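PDB 4Z80: EGF family domain-containing protein from Toxoplasma gondii, which binds a peptide of a RON2-like protein and, as an AMA1-family antigen, probably helps form the moving junction through which the parasite invades host cells. Local coordinates for residues Phe19-Asn24 with Thr447-Val452; Val54-Gly59 with Arg384-Ser389; Met367-Ser372 with Lys426-Ser431; Leu388-Gly393 with Gly402-Thr407. All coordinates share one frame; numbering follows the deposited sequence. Where two conformers were deposited one is given.

Contact 1: residues Phe19-Asn24 with Thr447-Val452; sequences FNIPKN and TSLSAV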
loop_
_atom_site.group_PDB
_atom_site.type_symbol
_atom_site.label_atom_id
_atom_site.label_comp_id
_atom_site.label_asym_id
_atom_site.label_seq_id
_atom_site.Cartn_x
_atom_site.Cartn_y
_atom_site.Cartn_z
ATOM N N PHE A 19 -16.165 10.768 6.873
ATOM C CA PHE A 19 -15.292 10.906 8.041
ATOM C C PHE A 19 -15.567 9.820 9.081
ATOM O O PHE A 19 -14.939 9.815 10.144
ATOM C CB PHE A 19 -15.442 12.304 8.662
ATOM C CG PHE A 19 -15.090 13.415 7.708
ATOM C CD1 PHE A 19 -13.787 13.596 7.287
ATOM C CD2 PHE A 19 -16.076 14.245 7.206
ATOM C CE1 PHE A 19 -13.463 14.610 6.385
ATOM C CE2 PHE A 19 -15.756 15.256 6.312
ATOM C CZ PHE A 19 -14.451 15.432 5.906
ATOM N N ASN A 20 -16.461 8.879 8.770
ATOM C CA ASN A 20 -16.778 7.798 9.710
ATOM C C ASN A 20 -15.807 6.636 9.534
ATOM O O ASN A 20 -16.126 5.601 8.940
ATOM C CB ASN A 20 -18.218 7.316 9.549
ATOM C CG ASN A 20 -18.655 6.426 10.687
ATOM O OD1 ASN A 20 -17.821 5.955 11.458
ATOM N ND2 ASN A 20 -19.954 6.191 10.804
ATOM N N ILE A 21 -14.618 6.816 10.089
ATOM C CA ILE A 21 -13.497 5.928 9.816
ATOM C C ILE A 21 -13.726 4.503 10.326
ATOM O O ILE A 21 -13.498 3.560 9.587
ATOM C CB ILE A 21 -12.198 6.546 10.389
ATOM C CG1 ILE A 21 -11.799 7.745 9.516
ATOM C CG2 ILE A 21 -11.048 5.524 10.426
ATOM C CD1 ILE A 21 -10.661 8.570 10.062
ATOM N N PRO A 22 -14.209 4.326 11.572
ATOM C CA PRO A 22 -14.426 2.928 11.984
ATOM C C PRO A 22 -15.457 2.182 11.137
ATOM O O PRO A 22 -15.303 0.988 10.895
ATOM C CB PRO A 22 -14.897 3.067 13.437
ATOM C CG PRO A 22 -14.274 4.339 13.900
ATOM C CD PRO A 22 -14.406 5.255 12.695
ATOM N N LYS A 23 -16.486 2.875 10.667
ATOM C CA LYS A 23 -17.516 2.229 9.856
ATOM C C LYS A 23 -17.030 1.910 8.437
ATOM O O LYS A 23 -17.427 0.900 7.855
ATOM C CB LYS A 23 -18.763 3.117 9.786
ATOM C CG LYS A 23 -19.961 2.468 9.088
ATOM C CD LYS A 23 -21.172 3.375 9.145
ATOM C CE LYS A 23 -22.443 2.648 8.732
ATOM N NZ LYS A 23 -22.511 2.395 7.268
ATOM N N ASN A 24 -16.174 2.767 7.883
ATOM C CA ASN A 24 -15.844 2.702 6.460
ATOM C C ASN A 24 -14.443 2.194 6.137
ATOM O O ASN A 24 -14.207 1.734 5.031
ATOM C CB ASN A 24 -16.048 4.087 5.845
ATOM C CG ASN A 24 -17.499 4.519 5.902
ATOM O OD1 ASN A 24 -18.394 3.683 6.024
ATOM N ND2 ASN A 24 -17.741 5.812 5.830
ATOM N N THR A 447 -7.968 14.034 10.607
ATOM C CA THR A 447 -8.340 12.643 10.867
ATOM C C THR A 447 -7.081 11.779 10.871
ATOM O O THR A 447 -6.017 12.190 10.420
ATOM C CB THR A 447 -9.334 12.035 9.839
ATOM O OG1 THR A 447 -8.632 11.596 8.665
ATOM C CG2 THR A 447 -10.458 13.007 9.494
ATOM N N SER A 448 -7.226 10.558 11.371
ATOM C CA SER A 448 -6.116 9.623 11.425
ATOM C C SER A 448 -5.651 9.136 10.057
ATOM O O SER A 448 -4.582 8.541 9.947
ATOM C CB SER A 448 -6.507 8.432 12.300
ATOM O OG SER A 448 -7.696 7.823 11.850
ATOM N N LEU A 449 -6.459 9.381 9.026
ATOM C CA LEU A 449 -6.118 9.036 7.642
ATOM C C LEU A 449 -5.655 10.250 6.823
ATOM O O LEU A 449 -5.306 10.106 5.648
ATOM C CB LEU A 449 -7.330 8.375 6.973
ATOM C CG LEU A 449 -7.665 6.959 7.461
ATOM C CD1 LEU A 449 -9.077 6.592 7.087
ATOM C CD2 LEU A 449 -6.689 5.943 6.890
ATOM N N SER A 450 -5.650 11.426 7.445
ATOM C CA SER A 450 -5.238 12.675 6.779
ATOM C C SER A 450 -3.723 12.821 6.708
ATOM O O SER A 450 -2.997 12.332 7.579
ATOM C CB SER A 450 -5.784 13.902 7.521
ATOM O OG SER A 450 -7.169 13.823 7.778
ATOM N N ALA A 451 -3.238 13.527 5.689
ATOM C CA ALA A 451 -1.874 14.045 5.733
ATOM C C ALA A 451 -1.766 15.068 6.878
ATOM O O ALA A 451 -2.785 15.588 7.353
ATOM C CB ALA A 451 -1.486 14.665 4.403
ATOM N N VAL A 452 -0.542 15.358 7.317
ATOM C CA VAL A 452 -0.352 16.187 8.511
ATOM C C VAL A 452 0.292 17.547 8.267
ATOM O O VAL A 452 0.635 18.230 9.217
ATOM C CB VAL A 452 0.492 15.444 9.587
ATOM C CG1 VAL A 452 -0.171 14.131 9.960
ATOM C CG2 VAL A 452 1.925 15.202 9.127
#
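Ile21 points its delta methyl into the turn formed by Thr447, Ser448 and Leu449, and this aliphatic arm carries most of the contact. With CG1 beside the backbone N (chi1 -72°) and the chain extended beyond it, CD1 is carried to the far end of the side chain, where it lies 3.7 Å from Thr447 CB and 3.5 Å from Ser448 OG. Leu449 runs past the same arm in the opposite direction, its CD1 resting 3.8 Å from Ile21 CG1, so the two branched chains lie alongside each other. The Phe19 side chain crosses that of Thr447 at about a right angle, bringing ring atom CD1 to 4.0 Å from Thr447 CG2. No hydrogen bond joins the segments; several polar atoms of the turn are bonded within it or to residues beyond the two segments. Thr447 OG1 accepts from Leu449 N at 3.1 Å and donates to Ser450 OG at 2.8 Å, a pair of bonds that fixes its rotation and turns CG2 to Phe19. Ser448 OG has its partner in His404, and Phe19 O is bonded by Trp405 NE1. On the other side of the contact, Asn20 occupies the N-cap of helix 21-24, though its OD1 bond to Lys23 N is weak. The geometry is that of an ST turn combined with a type I beta turn, at the exit of strand 443-447, packed against the start of a short helix.

Contact 2: residues Val54-Gly59 with Arg384-Ser389; sequences VGVYVG and RLFMLS. With SO4 (sulfate ion), chain H.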
loop_
_atom_site.group_PDB
_atom_site.type_symbol
_atom_site.label_atom_id
_atom_site.label_comp_id
_atom_site.label_asym_id
_atom_site.label_seq_id
_atom_site.Cartn_x
_atom_site.Cartn_y
_atom_site.Cartn_z
ATOM N N VAL A 54 -10.846 -1.590 10.893
ATOM C CA VAL A 54 -9.477 -2.049 10.658
ATOM C C VAL A 54 -8.503 -1.017 11.226
ATOM O O VAL A 54 -8.764 0.183 11.179
ATOM C CB VAL A 54 -9.212 -2.273 9.146
ATOM C CG1 VAL A 54 -7.731 -2.558 8.861
ATOM C CG2 VAL A 54 -10.071 -3.416 8.633
ATOM N N GLY A 55 -7.376 -1.474 11.763
ATOM C CA GLY A 55 -6.387 -0.555 12.305
ATOM C C GLY A 55 -5.885 0.452 11.271
ATOM O O GLY A 55 -5.571 0.081 10.141
ATOM N N VAL A 56 -5.808 1.720 11.660
ATOM C CA VAL A 56 -5.366 2.795 10.766
ATOM C C VAL A 56 -3.841 2.964 10.791
ATOM O O VAL A 56 -3.194 3.072 9.748
ATOM C CB VAL A 56 -6.062 4.135 11.141
ATOM C CG1 VAL A 56 -5.437 5.344 10.424
ATOM C CG2 VAL A 56 -7.546 4.046 10.840
ATOM N N TYR A 57 -3.259 2.989 11.983
ATOM C CA TYR A 57 -1.816 3.086 12.111
ATOM C C TYR A 57 -1.175 1.846 11.500
ATOM O O TYR A 57 -0.266 1.931 10.677
ATOM C CB TYR A 57 -1.437 3.242 13.590
ATOM C CG TYR A 57 0.008 3.575 13.864
ATOM C CD1 TYR A 57 0.556 4.795 13.463
ATOM C CD2 TYR A 57 0.823 2.697 14.561
ATOM C CE1 TYR A 57 1.884 5.111 13.732
ATOM C CE2 TYR A 57 2.144 3.013 14.838
ATOM C CZ TYR A 57 2.663 4.218 14.431
ATOM O OH TYR A 57 3.983 4.513 14.711
ATOM N N VAL A 58 -1.668 0.692 11.938
ATOM C CA VAL A 58 -1.271 -0.611 11.428
ATOM C C VAL A 58 -2.545 -1.411 11.162
ATOM O O VAL A 58 -3.335 -1.626 12.087
ATOM C CB VAL A 58 -0.379 -1.358 12.439
ATOM C CG1 VAL A 58 -0.154 -2.802 11.996
ATOM C CG2 VAL A 58 0.931 -0.631 12.595
ATOM N N GLY A 59 -2.752 -1.832 9.913
ATOM C CA GLY A 59 -3.955 -2.552 9.530
ATOM C C GLY A 59 -3.645 -3.920 8.972
ATOM O O GLY A 59 -2.861 -4.043 8.038
ATOM N N ARG A 384 0.392 12.722 16.213
ATOM C CA ARG A 384 -0.004 11.979 17.403
ATOM C C ARG A 384 -1.392 11.367 17.237
ATOM O O ARG A 384 -1.635 10.268 17.715
ATOM C CB ARG A 384 0.046 12.856 18.656
ATOM C CG ARG A 384 1.461 13.116 19.189
ATOM C CD ARG A 384 2.307 11.831 19.438
ATOM N NE ARG A 384 1.858 11.019 20.571
ATOM C CZ ARG A 384 2.440 9.885 20.957
ATOM N NH1 ARG A 384 1.989 9.215 22.007
ATOM N NH2 ARG A 384 3.483 9.411 20.292
ATOM N N LEU A 385 -2.308 12.059 16.563
ATOM C CA LEU A 385 -3.604 11.455 16.266
ATOM C C LEU A 385 -3.433 10.104 15.550
ATOM O O LEU A 385 -4.020 9.100 15.938
ATOM C CB LEU A 385 -4.454 12.399 15.411
ATOM C CG LEU A 385 -5.791 11.828 14.933
ATOM C CD1 LEU A 385 -6.695 11.480 16.113
ATOM C CD2 LEU A 385 -6.478 12.818 14.005
ATOM N N PHE A 386 -2.608 10.096 14.510
ATOM C CA PHE A 386 -2.294 8.886 13.756
ATOM C C PHE A 386 -1.743 7.787 14.670
ATOM O O PHE A 386 -2.186 6.633 14.612
ATOM C CB PHE A 386 -1.292 9.255 12.648
ATOM C CG PHE A 386 -0.808 8.106 11.802
ATOM C CD1 PHE A 386 -1.691 7.236 11.183
ATOM C CD2 PHE A 386 0.553 7.944 11.577
ATOM C CE1 PHE A 386 -1.222 6.218 10.382
ATOM C CE2 PHE A 386 1.026 6.923 10.776
ATOM C CZ PHE A 386 0.137 6.055 10.183
ATOM N N MET A 387 -0.790 8.163 15.522
ATOM C CA MET A 387 -0.126 7.210 16.411
ATOM C C MET A 387 -1.023 6.733 17.555
ATOM O O MET A 387 -0.715 5.728 18.182
ATOM C CB MET A 387 1.148 7.834 16.983
ATOM C CG MET A 387 2.176 8.215 15.929
ATOM S SD MET A 387 3.489 9.304 16.539
ATOM C CE MET A 387 4.539 8.104 17.336
ATOM N N LEU A 388 -2.118 7.447 17.814
ATOM C CA LEU A 388 -3.053 7.121 18.893
ATOM C C LEU A 388 -4.394 6.609 18.358
ATOM O O LEU A 388 -5.384 6.552 19.088
ATOM C CB LEU A 388 -3.289 8.358 19.772
ATOM C CG LEU A 388 -2.103 8.940 20.535
ATOM C CD1 LEU A 388 -2.510 10.225 21.240
ATOM C CD2 LEU A 388 -1.569 7.920 21.534
ATOM N N SER A 389 -4.433 6.218 17.088
ATOM C CA SER A 389 -5.710 5.895 16.460
ATOM C C SER A 389 -6.099 4.436 16.692
ATOM O O SER A 389 -6.817 4.137 17.651
ATOM C CB SER A 389 -5.667 6.246 14.955
ATOM O OG SER A 389 -4.667 5.526 14.246
HETATM S S SO4 H . 6.635 11.115 19.329
HETATM O O1 SO4 H . 6.853 9.826 19.997
HETATM O O2 SO4 H . 5.375 11.095 18.593
HETATM O O3 SO4 H . 7.775 11.392 18.458
HETATM O O4 SO4 H . 6.544 12.181 20.330
#
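Tyr57 sets the edge of its ring on the face of Phe386 and reaches on to Met387, and its path can be traced atom by atom. With CG anti to the backbone N (chi1 -171°), CB passes over the end of the helix at 3.6 Å from Phe386 O. CD1 comes next: it stands above the centre of the Phe386 ring, 3.5 Å from Phe386 CE2. The ring centroids are 4.8 Å apart and the planes meet at 65°, which is an edge-to-face (T-shaped) stack. CE1 continues to Met387 CG at 3.8 Å, while Met387 CA gives an off-centre CH-pi contact to the same tyrosine ring. At the tip, Tyr57 OH is still 4.3 Å from Met387 CG. Val56 adds a flank, its CB 3.7 Å from Ser389 OG; that hydroxyl is held in turn by donating to Phe386 O at 2.7 Å, tilted 26° from the carbonyl plane. Three residues before Met387 on the helix, Arg384 NH2 donates to O2 of a sulfate, probably from the crystallisation liquor, at 3.0 Å. The contact packs the loop between strands 43-51 and 60-62 against the C-terminal end of helix 378-387. Around it, Pro320 of strand 318-321 touches both aromatic side chains, Lys322 makes a cation-pi contact with Phe386, and Asn97 of strand 97-98 packs on Val56 and Phe386.

Contact 3: residues Met367-Ser372 with Lys426-Ser431; sequences MNARAS and KCFFYS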
loop_
_atom_site.group_PDB
_atom_site.type_symbol
_atom_site.label_atom_id
_atom_site.label_comp_id
_atom_site.label_asym_id
_atom_site.label_seq_id
_atom_site.Cartn_x
_atom_site.Cartn_y
_atom_site.Cartn_z
ATOM N N MET A 367 -17.525 18.251 19.716
ATOM C CA MET A 367 -17.517 16.926 20.296
ATOM C C MET A 367 -16.826 17.007 21.655
ATOM O O MET A 367 -16.121 17.974 21.943
ATOM C CB MET A 367 -16.813 15.938 19.362
ATOM C CG MET A 367 -17.401 15.908 17.946
ATOM S SD MET A 367 -17.168 14.348 17.067
ATOM C CE MET A 367 -15.396 14.305 16.873
ATOM N N ASN A 368 -17.049 15.993 22.481
ATOM C CA ASN A 368 -16.428 15.918 23.795
ATOM C C ASN A 368 -15.065 15.253 23.701
ATOM O O ASN A 368 -14.970 14.076 23.341
ATOM C CB ASN A 368 -17.318 15.146 24.768
ATOM C CG ASN A 368 -18.636 15.850 25.045
ATOM O OD1 ASN A 368 -18.685 17.072 25.167
ATOM N ND2 ASN A 368 -19.710 15.075 25.150
ATOM N N ALA A 369 -14.020 16.002 24.042
ATOM C CA ALA A 369 -12.656 15.505 23.951
ATOM C C ALA A 369 -12.452 14.335 24.897
ATOM O O ALA A 369 -12.919 14.355 26.034
ATOM C CB ALA A 369 -11.653 16.615 24.259
ATOM N N ARG A 370 -11.770 13.313 24.402
ATOM C CA ARG A 370 -11.298 12.209 25.227
ATOM C C ARG A 370 -10.014 12.593 25.940
ATOM O O ARG A 370 -9.726 12.120 27.047
ATOM C CB ARG A 370 -11.038 10.971 24.371
ATOM C CG ARG A 370 -12.246 10.440 23.613
ATOM C CD ARG A 370 -13.333 9.902 24.525
ATOM N NE ARG A 370 -12.795 8.968 25.516
ATOM C CZ ARG A 370 -12.496 7.693 25.276
ATOM N NH1 ARG A 370 -12.676 7.168 24.070
ATOM N NH2 ARG A 370 -12.008 6.935 26.253
ATOM N N ALA A 371 -9.226 13.430 25.283
ATOM C CA ALA A 371 -7.892 13.760 25.730
ATOM C C ALA A 371 -7.410 15.024 25.045
ATOM O O ALA A 371 -7.963 15.429 24.014
ATOM C CB ALA A 371 -6.930 12.612 25.447
ATOM N N SER A 372 -6.378 15.644 25.604
ATOM C CA SER A 372 -5.755 16.791 24.955
ATOM C C SER A 372 -4.247 16.795 25.138
ATOM O O SER A 372 -3.710 16.163 26.053
ATOM C CB SER A 372 -6.350 18.108 25.474
ATOM O OG SER A 372 -5.919 18.402 26.794
ATOM N N LYS A 426 -3.295 23.793 21.229
ATOM C CA LYS A 426 -3.802 22.630 21.929
ATOM C C LYS A 426 -4.464 21.656 20.962
ATOM O O LYS A 426 -5.239 22.073 20.103
ATOM C CB LYS A 426 -4.794 23.079 22.995
ATOM C CG LYS A 426 -4.950 22.126 24.149
ATOM C CD LYS A 426 -5.681 22.816 25.287
ATOM C CE LYS A 426 -5.568 22.055 26.585
ATOM N NZ LYS A 426 -5.008 22.941 27.647
ATOM N N CYS A 427 -4.132 20.373 21.103
ATOM C CA CYS A 427 -4.775 19.296 20.345
ATOM C C CYS A 427 -5.835 18.616 21.155
ATOM O O CYS A 427 -5.557 18.153 22.256
ATOM C CB CYS A 427 -3.792 18.216 19.941
ATOM S SG CYS A 427 -2.197 18.753 19.458
ATOM N N PHE A 428 -7.046 18.534 20.621
ATOM C CA PHE A 428 -8.138 17.821 21.276
ATOM C C PHE A 428 -8.459 16.559 20.498
ATOM O O PHE A 428 -8.735 16.624 19.306
ATOM C CB PHE A 428 -9.380 18.703 21.390
ATOM C CG PHE A 428 -9.177 19.906 22.251
ATOM C CD1 PHE A 428 -9.375 19.839 23.617
ATOM C CD2 PHE A 428 -8.773 21.107 21.696
ATOM C CE1 PHE A 428 -9.182 20.948 24.408
ATOM C CE2 PHE A 428 -8.579 22.219 22.485
ATOM C CZ PHE A 428 -8.784 22.140 23.840
ATOM N N PHE A 429 -8.430 15.414 21.173
ATOM C CA PHE A 429 -8.623 14.118 20.528
ATOM C C PHE A 429 -10.010 13.556 20.805
ATOM O O PHE A 429 -10.512 13.631 21.935
ATOM C CB PHE A 429 -7.560 13.116 21.011
ATOM C CG PHE A 429 -6.147 13.523 20.726
ATOM C CD1 PHE A 429 -5.616 13.393 19.456
ATOM C CD2 PHE A 429 -5.327 13.993 21.738
ATOM C CE1 PHE A 429 -4.308 13.749 19.192
ATOM C CE2 PHE A 429 -4.019 14.355 21.480
ATOM C CZ PHE A 429 -3.507 14.233 20.199
ATOM N N TYR A 430 -10.620 12.967 19.775
ATOM C CA TYR A 430 -11.979 12.455 19.852
ATOM C C TYR A 430 -12.105 11.018 19.379
ATOM O O TYR A 430 -11.397 10.598 18.453
ATOM C CB TYR A 430 -12.906 13.319 19.002
ATOM C CG TYR A 430 -12.827 14.798 19.285
ATOM C CD1 TYR A 430 -13.397 15.343 20.426
ATOM C CD2 TYR A 430 -12.204 15.660 18.388
ATOM C CE1 TYR A 430 -13.336 16.698 20.669
ATOM C CE2 TYR A 430 -12.130 17.009 18.626
ATOM C CZ TYR A 430 -12.700 17.527 19.763
ATOM O OH TYR A 430 -12.625 18.877 19.985
ATOM N N SER A 431 -13.053 10.292 19.977
ATOM C CA SER A 431 -13.437 8.966 19.501
ATOM C C SER A 431 -14.906 8.914 19.064
ATOM O O SER A 431 -15.431 7.836 18.776
ATOM C CB SER A 431 -13.179 7.913 20.580
ATOM O OG SER A 431 -13.978 8.157 21.722
HETATM O O HOH W 1 -14.923 11.924 21.573
#
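A classic beta bulge, with Arg370 and Ala371 both facing Phe429, joins the outermost strand, 371-377, of a four-stranded antiparallel sheet to its neighbour, 424-430. Arg370 N donates to Phe429 O at 2.8 Å, approaching the carbonyl oxygen almost head-on, and Phe429 N returns a bond to Ala371 O at 2.9 Å that is almost straight (178°). Next to the bulge, Ser372 sits opposite Phe428 in an antiparallel non-hydrogen-bonded pair, its CA 3.0 Å from Cys427 O in a CA-H...O contact. Cys427 is disulfide-linked to Cys381 of helix 378-387, tying helix to sheet in a manner consistent with a PAN domain. Before the bulge the grip passes to side chains. Met367 lies over one face of the Tyr430 ring, with CB 4.1 Å from the centroid; the bend at chi3 (-66°) then brings CE back to 3.4 Å from Tyr430 CB, while the sulfur sits obliquely in a Met-aromatic contact. Asn368 O meets the ring edge. It also accepts from a water that in turn accepts from Ser431 N, bridging the two backbones. Arg370, folded at chi2 and chi3, curls over Ser431 and gives NH1 to its OG at 2.9 Å, the hydroxyl lying only 7° out of the guanidinium plane. On the Phe428 side, Ala369 CB meets the ring at its edge, 4.0 Å from CD1.

Contact 4: residues Leu388-Gly393 with Gly402-Thr407; sequences LSSADG and GYHWAT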
loop_
_atom_site.group_PDB
_atom_site.type_symbol
_atom_site.label_atom_id
_atom_site.label_comp_id
_atom_site.label_asym_id
_atom_site.label_seq_id
_atom_site.Cartn_x
_atom_site.Cartn_y
_atom_site.Cartn_z
ATOM N N LEU A 388 -2.118 7.447 17.814
ATOM C CA LEU A 388 -3.053 7.121 18.893
ATOM C C LEU A 388 -4.394 6.609 18.358
ATOM O O LEU A 388 -5.384 6.552 19.088
ATOM C CB LEU A 388 -3.289 8.358 19.772
ATOM C CG LEU A 388 -2.103 8.940 20.535
ATOM C CD1 LEU A 388 -2.510 10.225 21.240
ATOM C CD2 LEU A 388 -1.569 7.920 21.534
ATOM N N SER A 389 -4.433 6.218 17.088
ATOM C CA SER A 389 -5.710 5.895 16.460
ATOM C C SER A 389 -6.099 4.436 16.692
ATOM O O SER A 389 -6.817 4.137 17.651
ATOM C CB SER A 389 -5.667 6.246 14.955
ATOM O OG SER A 389 -4.667 5.526 14.246
ATOM N N SER A 390 -5.652 3.532 15.832
ATOM C CA SER A 390 -5.987 2.126 15.988
ATOM C C SER A 390 -4.912 1.296 15.336
ATOM O O SER A 390 -4.205 1.763 14.442
ATOM C CB SER A 390 -7.362 1.808 15.398
ATOM O OG SER A 390 -7.443 2.190 14.034
ATOM N N ALA A 391 -4.757 0.070 15.810
ATOM C CA ALA A 391 -3.710 -0.795 15.308
ATOM C C ALA A 391 -4.073 -2.246 15.518
ATOM O O ALA A 391 -4.571 -2.632 16.578
ATOM C CB ALA A 391 -2.399 -0.490 15.980
ATOM N N ASP A 392 -3.832 -3.044 14.492
ATOM C CA ASP A 392 -3.969 -4.487 14.592
ATOM C C ASP A 392 -2.608 -5.064 15.008
ATOM O O ASP A 392 -1.625 -4.340 15.110
ATOM C CB ASP A 392 -4.481 -5.051 13.259
ATOM C CG ASP A 392 -5.846 -4.489 12.891
ATOM O OD1 ASP A 392 -6.712 -4.424 13.794
ATOM O OD2 ASP A 392 -6.061 -4.091 11.723
ATOM N N GLY A 393 -2.563 -6.361 15.290
ATOM C CA GLY A 393 -1.330 -7.009 15.716
ATOM C C GLY A 393 -1.062 -7.005 17.215
ATOM O O GLY A 393 0.039 -7.367 17.634
ATOM N N GLY A 402 -8.114 4.758 20.040
ATOM C CA GLY A 402 -9.366 4.847 19.309
ATOM C C GLY A 402 -9.690 6.249 18.827
ATOM O O GLY A 402 -10.841 6.528 18.482
ATOM N N TYR A 403 -8.693 7.128 18.804
ATOM C CA TYR A 403 -8.896 8.510 18.362
ATOM C C TYR A 403 -8.733 8.600 16.847
ATOM O O TYR A 403 -7.669 8.267 16.330
ATOM C CB TYR A 403 -7.888 9.467 19.011
ATOM C CG TYR A 403 -7.753 9.411 20.521
ATOM C CD1 TYR A 403 -8.797 8.985 21.333
ATOM C CD2 TYR A 403 -6.568 9.807 21.123
ATOM C CE1 TYR A 403 -8.646 8.943 22.720
ATOM C CE2 TYR A 403 -6.417 9.784 22.490
ATOM C CZ TYR A 403 -7.449 9.353 23.277
ATOM O OH TYR A 403 -7.239 9.323 24.645
ATOM N N HIS A 404 -9.759 9.075 16.143
ATOM C CA HIS A 404 -9.660 9.223 14.685
ATOM C C HIS A 404 -9.875 10.641 14.199
ATOM O O HIS A 404 -9.734 10.900 13.001
ATOM C CB HIS A 404 -10.648 8.297 13.991
ATOM C CG HIS A 404 -10.310 6.860 14.188
ATOM N ND1 HIS A 404 -9.173 6.292 13.654
ATOM C CD2 HIS A 404 -10.900 5.900 14.936
ATOM C CE1 HIS A 404 -9.102 5.027 14.031
ATOM N NE2 HIS A 404 -10.134 4.766 14.814
ATOM N N TRP A 405 -10.192 11.547 15.117
ATOM C CA TRP A 405 -10.465 12.945 14.803
ATOM C C TRP A 405 -9.793 13.797 15.854
ATOM O O TRP A 405 -9.862 13.474 17.043
ATOM C CB TRP A 405 -11.976 13.221 14.782
ATOM C CG TRP A 405 -12.737 12.230 13.968
ATOM C CD1 TRP A 405 -13.049 12.319 12.639
ATOM C CD2 TRP A 405 -13.254 10.968 14.414
ATOM N NE1 TRP A 405 -13.735 11.196 12.235
ATOM C CE2 TRP A 405 -13.869 10.350 13.306
ATOM C CE3 TRP A 405 -13.256 10.299 15.644
ATOM C CZ2 TRP A 405 -14.490 9.110 13.395
ATOM C CZ3 TRP A 405 -13.866 9.071 15.726
ATOM C CH2 TRP A 405 -14.467 8.477 14.613
ATOM N N ALA A 406 -9.146 14.876 15.418
ATOM C CA ALA A 406 -8.597 15.858 16.334
ATOM C C ALA A 406 -8.888 17.264 15.848
ATOM O O ALA A 406 -8.921 17.521 14.638
ATOM C CB ALA A 406 -7.103 15.671 16.499
ATOM N N THR A 407 -9.084 18.173 16.795
ATOM C CA THR A 407 -9.205 19.599 16.512
ATOM C C THR A 407 -8.018 20.276 17.134
ATOM O O THR A 407 -7.793 20.149 18.345
ATOM C CB THR A 407 -10.502 20.212 17.088
ATOM O OG1 THR A 407 -11.646 19.630 16.453
ATOM C CG2 THR A 407 -10.536 21.738 16.908
#
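Gly402 and Tyr403 run back against Leu388 and Ser389, and the first shell is mostly backbone. Gly402 N donates to Ser389 O at 2.8 Å, in the carbonyl plane, and Tyr403 N reaches Leu388 O in a longer, weak bond. Ser389 CA approaches Tyr403 O to 3.1 Å as a CA-H...O contact; that carbonyl is buried here and has no hydrogen-bonding partner in the model, so the carbon donor offers it some compensation. Among side chains, Leu388 and Tyr403 lie side by side and point the same way, with Leu388 CB 3.8 Å and CD1 4.1 Å from Tyr403 CD2. His404 turns the end of its ring to the serines: Ser390 OG lies in the ring plane at the edge, 3.3 Å from CE1, while Ser389 CB approaches obliquely, 3.7 Å from ND1. In the next shell, the bond between His404 ND1 and Ser448 probably helps to set the turn of the imidazole, and Ser390 OG accepts from Val56 N. Gly402 has a positive phi (91°), a backbone shape suited to glycine and consistent with a tight change of direction before strand 405-410. The contact closes the loop that links helix 378-387 to that strand; Tyr403 packs on Leu385 of the helix and sets its ring at about 15° to that of Phe429 on strand 424-430, and Ile21 and Pro22 of helix 21-24 cover His404.

Contacts 1 and 2 are buried and made by side chains, mainly aliphatic in the first and aromatic in the second, with no hydrogen bond across either. Contacts 3 and 4 are only partly buried: contact 3 combines strand pairing with side-chain packing, while contact 4 rests mainly on backbone bonds of a loop. Contact 3 lies farthest out, its centre about 27 Å from the centre of the chain, and is the one whose segments are joined by an arginine side-chain hydrogen bond, with a water bridging them as well. Contacts 2 and 4 share Leu388 and Ser389, their centres about 4 Å apart, while Ser448 and Phe19 of contact 1 bond to the 402-407 segment. Strands 405-410 and 424-430 are sheet neighbours, which joins contact 4 to contact 3.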